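Local coordinates for nuclear fusion protein BIK1 (Saccharomyces cerevisiae, PDB 6FC5) that binds microtubules and kinesin and is required for nuclear fusion and for chromosome disjunction and nuclear segregation in mitosis, here represented by its N-terminal CAP-Gly domain, at residues Q23-G28 with K57-E62. Sequence-based numbering, arbitrary orientation.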
ATOM      1  N   GLN A  23       2.373   4.353   5.217  1.00 22.67           N
ATOM      2  CA  GLN A  23       1.972   5.377   4.313  1.00 20.75           C
ATOM      3  C   GLN A  23       1.389   4.677   3.060  1.00 21.30           C
ATOM      4  O   GLN A  23       2.016   3.800   2.486  1.00 20.29           O
ATOM      5  CB  GLN A  23       3.133   6.302   3.964  1.00 24.95           C
ATOM      6  CG  GLN A  23       2.612   7.512   3.217  1.00 25.11           C
ATOM      7  CD  GLN A  23       3.647   8.522   2.941  1.00 31.15           C
ATOM      8  OE1 GLN A  23       4.769   8.180   2.804  1.00 37.94           O
ATOM      9  NE2 GLN A  23       3.251   9.810   2.813  1.00 34.02           N
ATOM     10  N   LEU A  24       0.189   5.027   2.660  1.00 20.06           N
ATOM     11  CA  LEU A  24      -0.424   4.550   1.411  1.00 19.30           C
ATOM     12  C   LEU A  24       0.305   5.178   0.221  1.00 20.00           C
ATOM     13  O   LEU A  24       0.317   6.415   0.094  1.00 21.72           O
ATOM     14  CB  LEU A  24      -1.916   4.885   1.371  1.00 19.98           C
ATOM     15  CG  LEU A  24      -2.616   4.275   0.131  1.00 18.03           C
ATOM     16  CD1 LEU A  24      -2.625   2.747   0.129  1.00 20.19           C
ATOM     17  CD2 LEU A  24      -4.070   4.826   0.152  1.00 20.16           C
ATOM     18  N   LYS A  25       0.842   4.349  -0.667  1.00 18.54           N
ATOM     19  CA  LYS A  25       1.606   4.840  -1.828  1.00 21.11           C
ATOM     20  C   LYS A  25       1.052   4.435  -3.182  1.00 19.87           C
ATOM     21  O   LYS A  25       1.503   4.975  -4.230  1.00 20.35           O
ATOM     22  CB  LYS A  25       3.093   4.431  -1.760  1.00 23.93           C
ATOM     23  CG  LYS A  25       3.799   4.759  -0.443  1.00 28.69           C
ATOM     24  CD  LYS A  25       3.919   6.170  -0.057  1.00 35.65           C
ATOM     25  CE  LYS A  25       4.929   6.917  -0.890  1.00 43.49           C
ATOM     26  NZ  LYS A  25       6.292   6.450  -0.609  1.00 52.56           N
ATOM     27  N   TYR A  26       0.201   3.414  -3.234  1.00 18.72           N
ATOM     28  CA  TYR A  26      -0.280   2.882  -4.506  1.00 18.95           C
ATOM     29  C   TYR A  26      -1.595   2.198  -4.217  1.00 20.41           C
ATOM     30  O   TYR A  26      -1.718   1.538  -3.185  1.00 18.28           O
ATOM     31  CB  TYR A  26       0.730   1.851  -5.069  1.00 19.65           C
ATOM     32  CG  TYR A  26       0.283   1.130  -6.278  1.00 19.95           C
ATOM     33  CD1 TYR A  26       0.247   1.744  -7.530  1.00 21.38           C
ATOM     34  CD2 TYR A  26      -0.172  -0.179  -6.190  1.00 18.35           C
ATOM     35  CE1 TYR A  26      -0.318   1.074  -8.627  1.00 22.30           C
ATOM     36  CE2 TYR A  26      -0.661  -0.837  -7.315  1.00 19.16           C
ATOM     37  CZ  TYR A  26      -0.740  -0.199  -8.517  1.00 20.90           C
ATOM     38  OH  TYR A  26      -1.207  -0.951  -9.608  1.00 24.07           O
ATOM     39  N   VAL A  27      -2.510   2.253  -5.176  1.00 20.02           N
ATOM     40  CA  VAL A  27      -3.713   1.436  -5.156  1.00 22.42           C
ATOM     41  C   VAL A  27      -3.951   0.872  -6.545  1.00 21.54           C
ATOM     42  O   VAL A  27      -4.101   1.602  -7.473  1.00 25.67           O
ATOM     43  CB  VAL A  27      -4.913   2.294  -4.660  1.00 23.74           C
ATOM     44  CG1 VAL A  27      -6.179   1.476  -4.744  1.00 30.68           C
ATOM     45  CG2 VAL A  27      -4.730   2.770  -3.214  1.00 22.93           C
ATOM     46  N   GLY A  28      -4.060  -0.413  -6.697  1.00 24.78           N
ATOM     47  CA  GLY A  28      -4.353  -0.961  -8.011  1.00 24.91           C
ATOM     48  C   GLY A  28      -3.926  -2.385  -8.137  1.00 23.15           C
ATOM     49  O   GLY A  28      -3.616  -3.005  -7.174  1.00 20.07           O
ATOM     50  N   LYS A  57       8.344  -0.804 -11.216  1.00 23.29           N
ATOM     51  CA  LYS A  57       8.160   0.048 -10.064  1.00 24.68           C
ATOM     52  C   LYS A  57       6.725   0.385  -9.885  1.00 22.64           C
ATOM     53  O   LYS A  57       6.115   0.946 -10.765  1.00 23.39           O
ATOM     54  CB  LYS A  57       8.947   1.309 -10.239  1.00 28.14           C
ATOM     55  CG  LYS A  57      10.428   1.006 -10.299  1.00 37.27           C
ATOM     56  CD  LYS A  57      11.268   2.203  -9.928  1.00 45.79           C
ATOM     57  CE  LYS A  57      11.522   3.119 -11.096  1.00 62.93           C
ATOM     58  NZ  LYS A  57      12.498   4.154 -10.637  1.00 71.71           N
ATOM     59  N   TYR A  58       6.187   0.074  -8.736  1.00 19.92           N
ATOM     60  CA  TYR A  58       4.864   0.527  -8.315  1.00 19.51           C
ATOM     61  C   TYR A  58       4.871   1.761  -7.445  1.00 21.16           C
ATOM     62  O   TYR A  58       4.010   2.628  -7.580  1.00 18.73           O
ATOM     63  CB  TYR A  58       4.104  -0.623  -7.639  1.00 21.80           C
ATOM     64  CG  TYR A  58       3.773  -1.747  -8.555  1.00 22.49           C
ATOM     65  CD1 TYR A  58       4.692  -2.754  -8.884  1.00 21.03           C
ATOM     66  CD2 TYR A  58       2.498  -1.859  -9.088  1.00 25.45           C
ATOM     67  CE1 TYR A  58       4.372  -3.766  -9.774  1.00 23.12           C
ATOM     68  CE2 TYR A  58       2.191  -2.871  -9.991  1.00 25.05           C
ATOM     69  CZ  TYR A  58       3.103  -3.828 -10.292  1.00 23.12           C
ATOM     70  OH  TYR A  58       2.762  -4.874 -11.132  1.00 25.37           O
ATOM     71  N   PHE A  59       5.828   1.863  -6.532  1.00 19.24           N
ATOM     72  CA  PHE A  59       5.915   3.031  -5.647  1.00 19.37           C
ATOM     73  C   PHE A  59       7.297   3.117  -5.026  1.00 20.88           C
ATOM     74  O   PHE A  59       8.081   2.183  -5.127  1.00 18.96           O
ATOM     75  CB  PHE A  59       4.843   2.992  -4.546  1.00 17.90           C
ATOM     76  CG  PHE A  59       4.892   1.765  -3.651  1.00 16.68           C
ATOM     77  CD1 PHE A  59       5.489   1.831  -2.446  1.00 17.85           C
ATOM     78  CD2 PHE A  59       4.222   0.626  -3.981  1.00 17.68           C
ATOM     79  CE1 PHE A  59       5.505   0.725  -1.608  1.00 19.81           C
ATOM     80  CE2 PHE A  59       4.248  -0.480  -3.168  1.00 20.04           C
ATOM     81  CZ  PHE A  59       4.865  -0.435  -1.969  1.00 19.36           C
ATOM     82  N   GLN A  60       7.565   4.205  -4.388  1.00 20.90           N
ATOM     83  CA  GLN A  60       8.870   4.458  -3.767  1.00 25.05           C
ATOM     84  C   GLN A  60       8.828   4.098  -2.264  1.00 22.27           C
ATOM     85  O   GLN A  60       7.877   4.433  -1.591  1.00 24.25           O
ATOM     86  CB  GLN A  60       9.201   5.965  -3.822  1.00 28.74           C
ATOM     87  CG  GLN A  60      10.657   6.228  -3.532  1.00 31.77           C
ATOM     88  CD  GLN A  60      11.007   7.670  -3.737  1.00 43.84           C
ATOM     89  OE1 GLN A  60      10.134   8.511  -3.925  1.00 50.73           O
ATOM     90  NE2 GLN A  60      12.310   7.974  -3.704  1.00 52.28           N
ATOM     91  N   THR A  61       9.845   3.410  -1.776  1.00 20.65           N
ATOM     92  CA  THR A  61       9.916   3.106  -0.324  1.00 22.26           C
ATOM     93  C   THR A  61      11.176   3.739   0.270  1.00 22.85           C
ATOM     94  O   THR A  61      12.191   3.937  -0.463  1.00 21.95           O
ATOM     95  CB  THR A  61      10.010   1.587  -0.087  1.00 22.89           C
ATOM     96  OG1 THR A  61      11.248   1.091  -0.610  1.00 24.00           O
ATOM     97  CG2 THR A  61       8.868   0.840  -0.690  1.00 23.22           C
ATOM     98  N   GLU A  62      11.129   4.015   1.547  1.00 23.05           N
ATOM     99  CA  GLU A  62      12.279   4.592   2.276  1.00 26.85           C
ATOM    100  C   GLU A  62      13.427   3.581   2.413  1.00 25.13           C
ATOM    101  O   GLU A  62      14.567   3.944   2.267  1.00 24.91           O
ATOM    102  CB  GLU A  62      11.854   5.105   3.684  1.00 33.26           C
ATOM    103  CG  GLU A  62      11.128   6.462   3.708  1.00 49.21           C
ATOM    104  CD  GLU A  62      11.976   7.566   3.043  1.00 53.93           C
ATOM    105  OE1 GLU A  62      13.185   7.660   3.351  1.00 63.33           O
ATOM    106  OE2 GLU A  62      11.454   8.282   2.167  1.00 73.64           O
TER
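K25 and F59 meet at their first side-chain carbons, CB to CB 3.6 Å, where strand 20-27 faces the loop that leads from strand 56-57 to strand 67-71. From there the lysine can be followed outward. Its CB also lies 3.6 Å from F59 CD1, approaching the ring obliquely, and CG stays beside that same ring carbon at 3.9 Å. The chain then bends at chi2, chi3 and chi4, which curls it past the phenylalanine instead of letting it run straight out. CE comes near the carbonyl of Q60, and NZ donates a 2.7 Å hydrogen bond to Q60 O, tilted 27° from the carbonyl plane. With an alanine here, the CB contact with F59 would remain, but Q60 O would probably lose this donor and F59 CD1 its contact with CG. Next along, Y26 CB packs on F59 CD2 at 3.9 Å. With CG anti to the backbone N (chi1 173°), the Y26 ring reaches Y58, whose CD2 edge points at its face, 3.7 Å from CZ, in a T-shaped pair with planes at 75°. Both hydroxyls bond beyond this pair, Y26 OH to P29 O and Y58 OH to D31 N; Y58 also forms an edge-to-face pair with F69. A classic beta bulge, with K25 and Y26 set opposite G39 of the neighbouring strand 36-41, turns both of these consecutive side chains toward the loop. Aromatic and aliphatic packing thus joins loop to sheet in the CAP-Gly domain, and a single hydrogen bond from a lysine, probably charged, to a backbone carbonyl adds a polar link at Q60.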